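Local structure of transcriptional regulatory protein RcsB (Escherichia coli, 5I4C) at residues I7-H12 / T39-N44; R20-Q25 / D115-L120; T69-I74 / L99-E104. The protein acts as the response regulator of the Rcs phosphorelay, binding regulatory DNA to control genes for colanic acid capsule synthesis, biofilm formation and cell division. All coordinates share one frame; numbering follows the deposited sequence.

Contact 1. Residues I7-H12 / T39-N44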
loop_
_atom_site.group_PDB
_atom_site.type_symbol
_atom_site.label_atom_id
_atom_site.label_comp_id
_atom_site.label_asym_id
_atom_site.label_seq_id
_atom_site.Cartn_x
_atom_site.Cartn_y
_atom_site.Cartn_z
ATOM N N ILE A 7 15.274 -6.565 -5.534
ATOM C CA ILE A 7 14.179 -6.341 -6.486
ATOM C C ILE A 7 12.914 -6.443 -5.668
ATOM O O ILE A 7 12.842 -7.294 -4.762
ATOM C CB ILE A 7 14.181 -7.440 -7.574
ATOM C CG1 ILE A 7 15.425 -7.324 -8.430
ATOM C CG2 ILE A 7 12.937 -7.396 -8.400
ATOM C CD1 ILE A 7 15.480 -8.378 -9.490
ATOM N N ILE A 8 11.933 -5.624 -5.973
ATOM C CA ILE A 8 10.690 -5.677 -5.252
ATOM C C ILE A 8 9.588 -5.967 -6.249
ATOM O O ILE A 8 9.553 -5.367 -7.350
ATOM C CB ILE A 8 10.447 -4.411 -4.404
ATOM C CG1 ILE A 8 10.356 -3.141 -5.229
ATOM C CG2 ILE A 8 11.608 -4.161 -3.445
ATOM C CD1 ILE A 8 10.069 -1.875 -4.373
ATOM N N ALA A 9 8.697 -6.890 -5.898
ATOM C CA ALA A 9 7.672 -7.295 -6.830
ATOM C C ALA A 9 6.328 -7.435 -6.140
ATOM O O ALA A 9 6.198 -8.123 -5.111
ATOM C CB ALA A 9 8.064 -8.589 -7.523
ATOM N N ASP A 10 5.360 -6.674 -6.646
ATOM C CA ASP A 10 3.983 -6.679 -6.112
ATOM C C ASP A 10 3.092 -6.060 -7.142
ATOM O O ASP A 10 3.506 -5.102 -7.802
ATOM C CB ASP A 10 3.868 -5.883 -4.831
ATOM C CG ASP A 10 2.547 -6.207 -4.056
ATOM O OD1 ASP A 10 2.513 -7.113 -3.244
ATOM O OD2 ASP A 10 1.536 -5.578 -4.244
ATOM N N ASP A 11 1.875 -6.531 -7.258
ATOM C CA ASP A 11 1.019 -5.918 -8.302
ATOM C C ASP A 11 0.281 -4.675 -7.807
ATOM O O ASP A 11 -0.601 -4.224 -8.488
ATOM C CB ASP A 11 0.094 -6.944 -8.974
ATOM C CG ASP A 11 -0.893 -7.551 -8.025
ATOM O OD1 ASP A 11 -0.533 -7.674 -6.823
ATOM O OD2 ASP A 11 -2.000 -7.925 -8.500
ATOM N N HIS A 12 0.634 -4.141 -6.624
ATOM C CA HIS A 12 0.005 -2.932 -6.115
ATOM C C HIS A 12 1.038 -1.818 -6.081
ATOM O O HIS A 12 1.990 -1.919 -5.317
ATOM C CB HIS A 12 -0.559 -3.186 -4.720
ATOM C CG HIS A 12 -1.868 -3.885 -4.727
ATOM N ND1 HIS A 12 -1.999 -5.194 -4.341
ATOM C CD2 HIS A 12 -3.077 -3.496 -5.153
ATOM C CE1 HIS A 12 -3.261 -5.554 -4.452
ATOM N NE2 HIS A 12 -3.930 -4.542 -4.967
ATOM N N THR A 39 6.172 -12.307 -15.330
ATOM C CA THR A 39 6.852 -12.434 -16.591
ATOM C C THR A 39 7.936 -11.364 -16.786
ATOM O O THR A 39 9.049 -11.651 -17.238
ATOM C CB THR A 39 5.873 -12.327 -17.761
ATOM O OG1 THR A 39 4.936 -13.385 -17.645
ATOM C CG2 THR A 39 6.601 -12.447 -19.090
ATOM N N ALA A 40 7.573 -10.123 -16.491
ATOM C CA ALA A 40 8.502 -9.025 -16.484
ATOM C C ALA A 40 9.629 -9.279 -15.491
ATOM O O ALA A 40 10.789 -9.103 -15.812
ATOM C CB ALA A 40 7.753 -7.707 -16.155
ATOM N N LEU A 41 9.301 -9.725 -14.297
ATOM C CA LEU A 41 10.304 -10.122 -13.341
ATOM C C LEU A 41 11.354 -11.129 -13.856
ATOM O O LEU A 41 12.584 -10.890 -13.777
ATOM C CB LEU A 41 9.605 -10.792 -12.145
ATOM C CG LEU A 41 10.527 -11.365 -11.054
ATOM C CD1 LEU A 41 11.460 -10.327 -10.479
ATOM C CD2 LEU A 41 9.708 -11.881 -9.892
ATOM N N ILE A 42 10.858 -12.248 -14.331
ATOM C CA ILE A 42 11.687 -13.352 -14.757
ATOM C C ILE A 42 12.477 -12.961 -15.988
ATOM O O ILE A 42 13.642 -13.294 -16.091
ATOM C CB ILE A 42 10.851 -14.625 -15.039
ATOM C CG1 ILE A 42 10.222 -15.217 -13.760
ATOM C CG2 ILE A 42 11.650 -15.691 -15.838
ATOM C CD1 ILE A 42 11.184 -15.359 -12.628
ATOM N N ASN A 43 11.851 -12.214 -16.895
ATOM C CA ASN A 43 12.543 -11.730 -18.087
ATOM C C ASN A 43 13.695 -10.834 -17.818
ATOM O O ASN A 43 14.677 -10.909 -18.524
ATOM C CB ASN A 43 11.622 -10.986 -19.044
ATOM C CG ASN A 43 10.811 -11.887 -19.875
ATOM O OD1 ASN A 43 11.087 -13.059 -19.991
ATOM N ND2 ASN A 43 9.750 -11.352 -20.428
ATOM N N ASN A 44 13.597 -10.012 -16.788
ATOM C CA ASN A 44 14.641 -9.036 -16.513
ATOM C C ASN A 44 15.574 -9.421 -15.383
ATOM O O ASN A 44 16.641 -8.885 -15.303
ATOM C CB ASN A 44 13.989 -7.742 -16.223
ATOM C CG ASN A 44 13.386 -7.181 -17.440
ATOM O OD1 ASN A 44 14.099 -6.760 -18.355
ATOM N ND2 ASN A 44 12.073 -7.307 -17.567
#
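Ile7 and Ala9 of strand 4-9 face Leu41 of helix 38-44, a strand-to-helix layer in the CheY-like receiver domain of RcsB, whose parallel sheet is packed by helices on both faces. The tight part is small and wholly apolar. Ile7 presents its CG2 branch, which stands opposite the backbone N and lies 3.9 Å from CD1 of Leu41. Leu41 has CG anti to its own N (chi1 176°), a setting that sends the forked end off the helix and down onto the strand. Its other methyl, CD2, comes to 4.4 Å from CB of Ala9, a looser touch, so the fork spans the two residues of the strand that look toward the helix. Ile8, between them, points to the opposite face and packs on Leu16 and Ile19 of helix 13-23. Around Leu41 the layer is completed by Phe35 and Leu53 from the two strands flanking 4-9, and all three touching residues are buried.

Away from this core the two segments part company. The strand runs out into Asp10, Asp11 and His12, where Asp10 OD1 makes a salt bridge to Lys109 and lies close to Asp56, the predicted phosphorylation site; this is consistent with the acidic pocket of receiver domains. OD2 of the same carboxylate closes an Asx turn by accepting from His12 N at 2.9 Å, on the anti side. On the helix, the outer surface bearing Asn43 is open to solvent. Asn44 folds back over the last turn of the helix, and Ala40 O takes two donors from it: the side-chain ND2 at 2.8 Å and the backbone N at 3.1 Å, one from each face of the carbonyl plane.

Contact 2. Residues R20-Q25 / D115-L120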
loop_
_atom_site.group_PDB
_atom_site.type_symbol
_atom_site.label_atom_id
_atom_site.label_comp_id
_atom_site.label_asym_id
_atom_site.label_seq_id
_atom_site.Cartn_x
_atom_site.Cartn_y
_atom_site.Cartn_z
ATOM N N ARG A 20 9.808 1.214 -1.326
ATOM C CA ARG A 20 10.935 2.046 -1.823
ATOM C C ARG A 20 11.272 3.193 -0.820
ATOM O O ARG A 20 12.454 3.450 -0.563
ATOM C CB ARG A 20 10.617 2.549 -3.236
ATOM C CG ARG A 20 11.584 3.517 -3.859
ATOM C CD ARG A 20 10.874 4.287 -5.014
ATOM N NE ARG A 20 9.953 3.392 -5.713
ATOM C CZ ARG A 20 8.742 3.744 -6.184
ATOM N NH1 ARG A 20 8.281 5.016 -6.099
ATOM N NH2 ARG A 20 7.941 2.794 -6.717
ATOM N N LYS A 21 10.251 3.839 -0.255
ATOM C CA LYS A 21 10.412 4.897 0.690
ATOM C C LYS A 21 11.116 4.407 1.940
ATOM O O LYS A 21 12.006 5.049 2.454
ATOM C CB LYS A 21 9.064 5.469 1.082
ATOM C CG LYS A 21 8.356 6.351 0.080
ATOM C CD LYS A 21 9.210 7.525 -0.428
ATOM C CE LYS A 21 9.852 7.133 -1.762
ATOM N NZ LYS A 21 10.358 8.356 -2.443
ATOM N N SER A 22 10.797 3.218 2.381
ATOM C CA SER A 22 11.429 2.672 3.546
ATOM C C SER A 22 12.909 2.307 3.243
ATOM O O SER A 22 13.851 2.625 4.009
ATOM C CB SER A 22 10.649 1.456 4.049
ATOM O OG SER A 22 11.550 0.789 4.942
ATOM N N LEU A 23 13.127 1.644 2.135
ATOM C CA LEU A 23 14.459 1.199 1.800
ATOM C C LEU A 23 15.414 2.343 1.420
ATOM O O LEU A 23 16.648 2.247 1.604
ATOM C CB LEU A 23 14.379 0.164 0.676
ATOM C CG LEU A 23 13.625 -1.125 1.099
ATOM C CD1 LEU A 23 13.711 -2.181 -0.000
ATOM C CD2 LEU A 23 14.230 -1.659 2.351
ATOM N N GLU A 24 14.837 3.437 0.941
ATOM C CA GLU A 24 15.638 4.657 0.686
ATOM C C GLU A 24 16.225 5.208 1.960
ATOM O O GLU A 24 17.145 5.985 1.869
ATOM C CB GLU A 24 14.834 5.762 -0.066
ATOM C CG GLU A 24 14.797 5.449 -1.571
ATOM C CD GLU A 24 13.807 6.271 -2.413
ATOM O OE1 GLU A 24 13.155 7.197 -1.865
ATOM O OE2 GLU A 24 13.701 5.989 -3.662
ATOM N N GLN A 25 15.685 4.871 3.123
ATOM C CA GLN A 25 16.334 5.227 4.385
ATOM C C GLN A 25 17.551 4.337 4.769
ATOM O O GLN A 25 18.294 4.684 5.648
ATOM C CB GLN A 25 15.282 5.256 5.496
ATOM C CG GLN A 25 14.147 6.241 5.267
ATOM C CD GLN A 25 14.656 7.689 5.166
ATOM O OE1 GLN A 25 15.000 8.341 6.171
ATOM N NE2 GLN A 25 14.744 8.184 3.936
ATOM N N ASP A 115 9.256 -3.833 8.897
ATOM C CA ASP A 115 9.792 -5.182 9.095
ATOM C C ASP A 115 10.836 -5.519 8.100
ATOM O O ASP A 115 11.709 -6.323 8.433
ATOM C CB ASP A 115 8.694 -6.240 9.052
ATOM C CG ASP A 115 7.681 -6.092 10.185
ATOM O OD1 ASP A 115 8.024 -5.428 11.200
ATOM O OD2 ASP A 115 6.525 -6.601 10.056
ATOM N N LEU A 116 10.784 -4.986 6.861
ATOM C CA LEU A 116 11.797 -5.363 5.853
ATOM C C LEU A 116 13.208 -5.041 6.197
ATOM O O LEU A 116 14.102 -5.819 5.868
ATOM C CB LEU A 116 11.600 -4.734 4.474
ATOM C CG LEU A 116 10.711 -5.472 3.509
ATOM C CD1 LEU A 116 10.626 -4.593 2.285
ATOM C CD2 LEU A 116 11.244 -6.865 3.151
ATOM N N PRO A 117 13.435 -3.849 6.771
ATOM C CA PRO A 117 14.790 -3.554 7.143
ATOM C C PRO A 117 15.340 -4.594 8.132
ATOM O O PRO A 117 16.515 -4.996 8.031
ATOM C CB PRO A 117 14.686 -2.127 7.723
ATOM C CG PRO A 117 13.516 -1.547 6.924
ATOM C CD PRO A 117 12.565 -2.672 6.883
ATOM N N LYS A 118 14.479 -5.101 8.991
ATOM C CA LYS A 118 14.901 -6.063 9.968
ATOM C C LYS A 118 15.124 -7.397 9.255
ATOM O O LYS A 118 16.095 -8.104 9.568
ATOM C CB LYS A 118 13.855 -6.254 11.086
ATOM C CG LYS A 118 13.410 -5.019 11.881
ATOM C CD LYS A 118 12.235 -5.469 12.742
ATOM C CE LYS A 118 11.714 -4.422 13.701
ATOM N NZ LYS A 118 11.330 -5.073 14.991
ATOM N N ALA A 119 14.242 -7.757 8.311
ATOM C CA ALA A 119 14.435 -9.010 7.573
ATOM C C ALA A 119 15.740 -9.002 6.740
ATOM O O ALA A 119 16.499 -9.997 6.679
ATOM C CB ALA A 119 13.210 -9.272 6.697
ATOM N N LEU A 120 15.998 -7.866 6.109
ATOM C CA LEU A 120 17.201 -7.715 5.313
ATOM C C LEU A 120 18.490 -7.739 6.181
ATOM O O LEU A 120 19.486 -8.293 5.750
ATOM C CB LEU A 120 17.154 -6.429 4.487
ATOM C CG LEU A 120 16.086 -6.422 3.388
ATOM C CD1 LEU A 120 16.187 -5.090 2.664
ATOM C CD2 LEU A 120 16.291 -7.546 2.413
#
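This is a helix-to-helix contact, in which Ser22 and Leu23, toward the C-terminal end of helix 13-23, meet Pro117 and Leu120 of helix 112-124, the first and last helices of the receiver domain. The backbones come nearest at Leu23 and Pro117, with their CA atoms 7.2 Å apart. Ser22 OG lies against the CG and CD methylenes of Pro117, 3.6 Å from CG and 4.1 Å from CD. Its chi1 of 164° swings the hydroxyl toward helix 112-124, where it is hydrogen-bonded to the carbonyl O of Pro113; a buried polar atom thus has a partner while still packing against carbon. Pro117 itself has no N-H to give to the turn before, and helix 112-124 is kinked there.

Nearer the sheet the contact turns purely apolar. Leu23 CD2 lies 4.0 Å from Leu120 CD1, and the two side chains cross at about a right angle, methyl against methyl, while Val29 on the outermost strand 29-35 touches both leucines. Leu116 also points toward helix 13-23 but stays at the margin, its CD1 4.5 Å from Leu23 CD1. The surface turned from this interface is charged instead: Lys21 NZ bridges to Glu24 OE1 at 3.1 Å, on the syn side of the carboxylate, and Arg20 pairs with Glu34. Lys21 further packs on Phe17 of the second subunit, so that subunit approaches this surface. Two neighbouring helices joined over one face of a parallel sheet, although they come from opposite ends of the domain sequence, are typical of the doubly wound CheY-like fold.

Contact 3. Residues T69-I74 / L99-E104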
loop_
_atom_site.group_PDB
_atom_site.type_symbol
_atom_site.label_atom_id
_atom_site.label_comp_id
_atom_site.label_asym_id
_atom_site.label_seq_id
_atom_site.Cartn_x
_atom_site.Cartn_y
_atom_site.Cartn_z
ATOM N N THR A 69 4.389 -22.294 -7.579
ATOM C CA THR A 69 4.885 -22.472 -8.944
ATOM C C THR A 69 5.956 -21.488 -9.310
ATOM O O THR A 69 7.003 -21.856 -9.758
ATOM C CB THR A 69 3.688 -22.330 -9.886
ATOM O OG1 THR A 69 2.772 -23.372 -9.584
ATOM C CG2 THR A 69 4.078 -22.412 -11.345
ATOM N N LEU A 70 5.751 -20.232 -8.946
ATOM C CA LEU A 70 6.741 -19.201 -9.221
ATOM C C LEU A 70 7.957 -19.408 -8.347
ATOM O O LEU A 70 9.075 -19.325 -8.839
ATOM C CB LEU A 70 6.139 -17.835 -8.935
ATOM C CG LEU A 70 7.124 -16.684 -9.165
ATOM C CD1 LEU A 70 7.639 -16.639 -10.611
ATOM C CD2 LEU A 70 6.483 -15.396 -8.730
ATOM N N ILE A 71 7.763 -19.717 -7.090
ATOM C CA ILE A 71 8.938 -20.002 -6.258
ATOM C C ILE A 71 9.811 -21.121 -6.768
ATOM O O ILE A 71 11.047 -21.003 -6.784
ATOM C CB ILE A 71 8.591 -20.263 -4.788
ATOM C CG1 ILE A 71 7.983 -19.038 -4.108
ATOM C CG2 ILE A 71 9.843 -20.677 -3.986
ATOM C CD1 ILE A 71 8.544 -17.754 -4.610
ATOM N N LYS A 72 9.189 -22.195 -7.161
ATOM C CA LYS A 72 9.894 -23.348 -7.754
ATOM C C LYS A 72 10.658 -22.965 -9.000
ATOM O O LYS A 72 11.788 -23.367 -9.197
ATOM C CB LYS A 72 8.882 -24.428 -8.127
ATOM C CG LYS A 72 8.403 -25.234 -6.955
ATOM C CD LYS A 72 7.336 -26.244 -7.398
ATOM C CE LYS A 72 7.725 -27.622 -6.951
ATOM N NZ LYS A 72 6.520 -28.458 -6.969
ATOM N N TYR A 73 10.039 -22.198 -9.854
ATOM C CA TYR A 73 10.720 -21.639 -11.012
ATOM C C TYR A 73 12.000 -20.864 -10.615
ATOM O O TYR A 73 13.100 -21.145 -11.135
ATOM C CB TYR A 73 9.756 -20.779 -11.869
ATOM C CG TYR A 73 10.392 -20.375 -13.166
ATOM C CD1 TYR A 73 11.295 -19.309 -13.204
ATOM C CD2 TYR A 73 10.236 -21.154 -14.336
ATOM C CE1 TYR A 73 11.991 -18.983 -14.351
ATOM C CE2 TYR A 73 10.900 -20.792 -15.522
ATOM C CZ TYR A 73 11.771 -19.712 -15.515
ATOM O OH TYR A 73 12.481 -19.320 -16.584
ATOM N N ILE A 74 11.871 -19.931 -9.691
ATOM C CA ILE A 74 13.024 -19.080 -9.265
ATOM C C ILE A 74 14.114 -19.903 -8.574
ATOM O O ILE A 74 15.330 -19.688 -8.829
ATOM C CB ILE A 74 12.556 -17.920 -8.379
ATOM C CG1 ILE A 74 11.629 -17.020 -9.194
ATOM C CG2 ILE A 74 13.735 -17.088 -7.906
ATOM C CD1 ILE A 74 10.889 -16.031 -8.408
ATOM N N LEU A 99 7.746 -22.176 3.265
ATOM C CA LEU A 99 8.907 -22.415 4.135
ATOM C C LEU A 99 9.622 -23.722 3.799
ATOM O O LEU A 99 10.831 -23.740 3.813
ATOM C CB LEU A 99 8.561 -22.357 5.617
ATOM C CG LEU A 99 8.380 -20.916 6.143
ATOM C CD1 LEU A 99 7.566 -20.807 7.456
ATOM C CD2 LEU A 99 9.735 -20.207 6.274
ATOM N N ASP A 100 8.893 -24.761 3.390
ATOM C CA ASP A 100 9.510 -26.018 2.938
ATOM C C ASP A 100 10.401 -25.836 1.750
ATOM O O ASP A 100 11.218 -26.704 1.492
ATOM C CB ASP A 100 8.460 -27.034 2.486
ATOM C CG ASP A 100 7.633 -27.583 3.625
ATOM O OD1 ASP A 100 7.776 -27.141 4.791
ATOM O OD2 ASP A 100 6.806 -28.463 3.335
ATOM N N LEU A 101 10.232 -24.744 0.984
ATOM C CA LEU A 101 11.026 -24.558 -0.222
ATOM C C LEU A 101 12.357 -23.868 0.117
ATOM O O LEU A 101 13.204 -23.663 -0.758
ATOM C CB LEU A 101 10.209 -23.805 -1.315
ATOM C CG LEU A 101 8.935 -24.505 -1.840
ATOM C CD1 LEU A 101 8.197 -23.656 -2.864
ATOM C CD2 LEU A 101 9.246 -25.883 -2.418
ATOM N N ASP A 102 12.552 -23.509 1.375
ATOM C CA ASP A 102 13.856 -23.012 1.837
ATOM C C ASP A 102 14.069 -21.583 1.333
ATOM O O ASP A 102 15.129 -21.169 0.903
ATOM C CB ASP A 102 15.038 -23.978 1.501
ATOM C CG ASP A 102 16.315 -23.682 2.349
ATOM O OD1 ASP A 102 16.215 -23.460 3.574
ATOM O OD2 ASP A 102 17.419 -23.600 1.779
ATOM N N ILE A 103 13.033 -20.798 1.473
ATOM C CA ILE A 103 13.182 -19.371 1.260
ATOM C C ILE A 103 13.761 -18.707 2.506
ATOM O O ILE A 103 13.810 -19.288 3.578
ATOM C CB ILE A 103 11.867 -18.752 0.775
ATOM C CG1 ILE A 103 10.727 -18.985 1.729
ATOM C CG2 ILE A 103 11.499 -19.340 -0.582
ATOM C CD1 ILE A 103 10.000 -17.739 1.955
ATOM N N GLU A 104 14.209 -17.476 2.373
ATOM C CA GLU A 104 14.930 -16.835 3.416
ATOM C C GLU A 104 14.066 -15.998 4.355
ATOM O O GLU A 104 14.436 -15.776 5.510
ATOM C CB GLU A 104 16.057 -15.990 2.829
ATOM C CG GLU A 104 17.216 -16.821 2.340
ATOM C CD GLU A 104 16.942 -17.549 1.023
ATOM O OE1 GLU A 104 15.973 -17.253 0.283
ATOM O OE2 GLU A 104 17.701 -18.466 0.742
#
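The loop that follows helix 92-99 and leads into strand 105-108 of the receiver domain docks here on helix 67-77, with Leu101 and Ile103 laid against Ile71. Leu101 makes the closer approach. Its CD1 methyl sits 3.6 Å from CG2 of Ile71 and 3.9 Å from CB, so a single methyl rests over the branch point of the isoleucine; the two side chains cross obliquely. The CB of Leu101 follows behind, 4.1 Å from the same CG2. Ile71 can offer that methyl because its CG1 lies beside the backbone N (chi1 -64°), leaving CG2 on the flank that faces the loop. Ile103 then closes in from the sheet side: its CG2 comes to 4.0 Å from Ile71 CG2, and here the side chains meet at about a right angle. One methyl of the helix is therefore touched by two residues of the loop.

The backbone path of the loop is tight. Leu99 to Asp102 form a type I turn, closed by Asp102 N to Leu99 O at 3.0 Å. Asp102 then departs from helical geometry with a positive phi (75°), and Leu101 and Ile103, its neighbours in sequence, both point toward helix 67-77. On the solvent side Lys72 adds only its aliphatic part, with CG 4.4 Å from Leu101 CD1. Asp102, exposed, pairs with Lys128, whose NZ also donates to Ile103 O.

Within the fold, Leu101 also touches Ile68, one turn before Ile71 in helix 67-77, and Ile71 reaches Leu57 just past strand 52-56. Ile103 packs on Val85 of strand 82-87, while Ile74, on the same helix as Ile71, meets Ile83 of that strand.

All three contacts belong to one receiver domain and join helices, a strand and a loop around its five-stranded parallel sheet. Contact 1 closes before contact 3 opens; contact 3 lies inside the long loop closed by contact 2, whose segments alternate with those of contact 1. Contacts 1 and 3, centres 15 Å apart, share a helical layer, where Ile42 of helix 38-44 packs on Leu70, Tyr73 and Ile74 of helix 67-77. Contact 2 lies on the other face, its centre 18 Å from that of contact 1 and 22 Å from that of contact 3. Strand 4-9 leads directly into helix 13-23, and together the contacts tie down both helical layers of the domain.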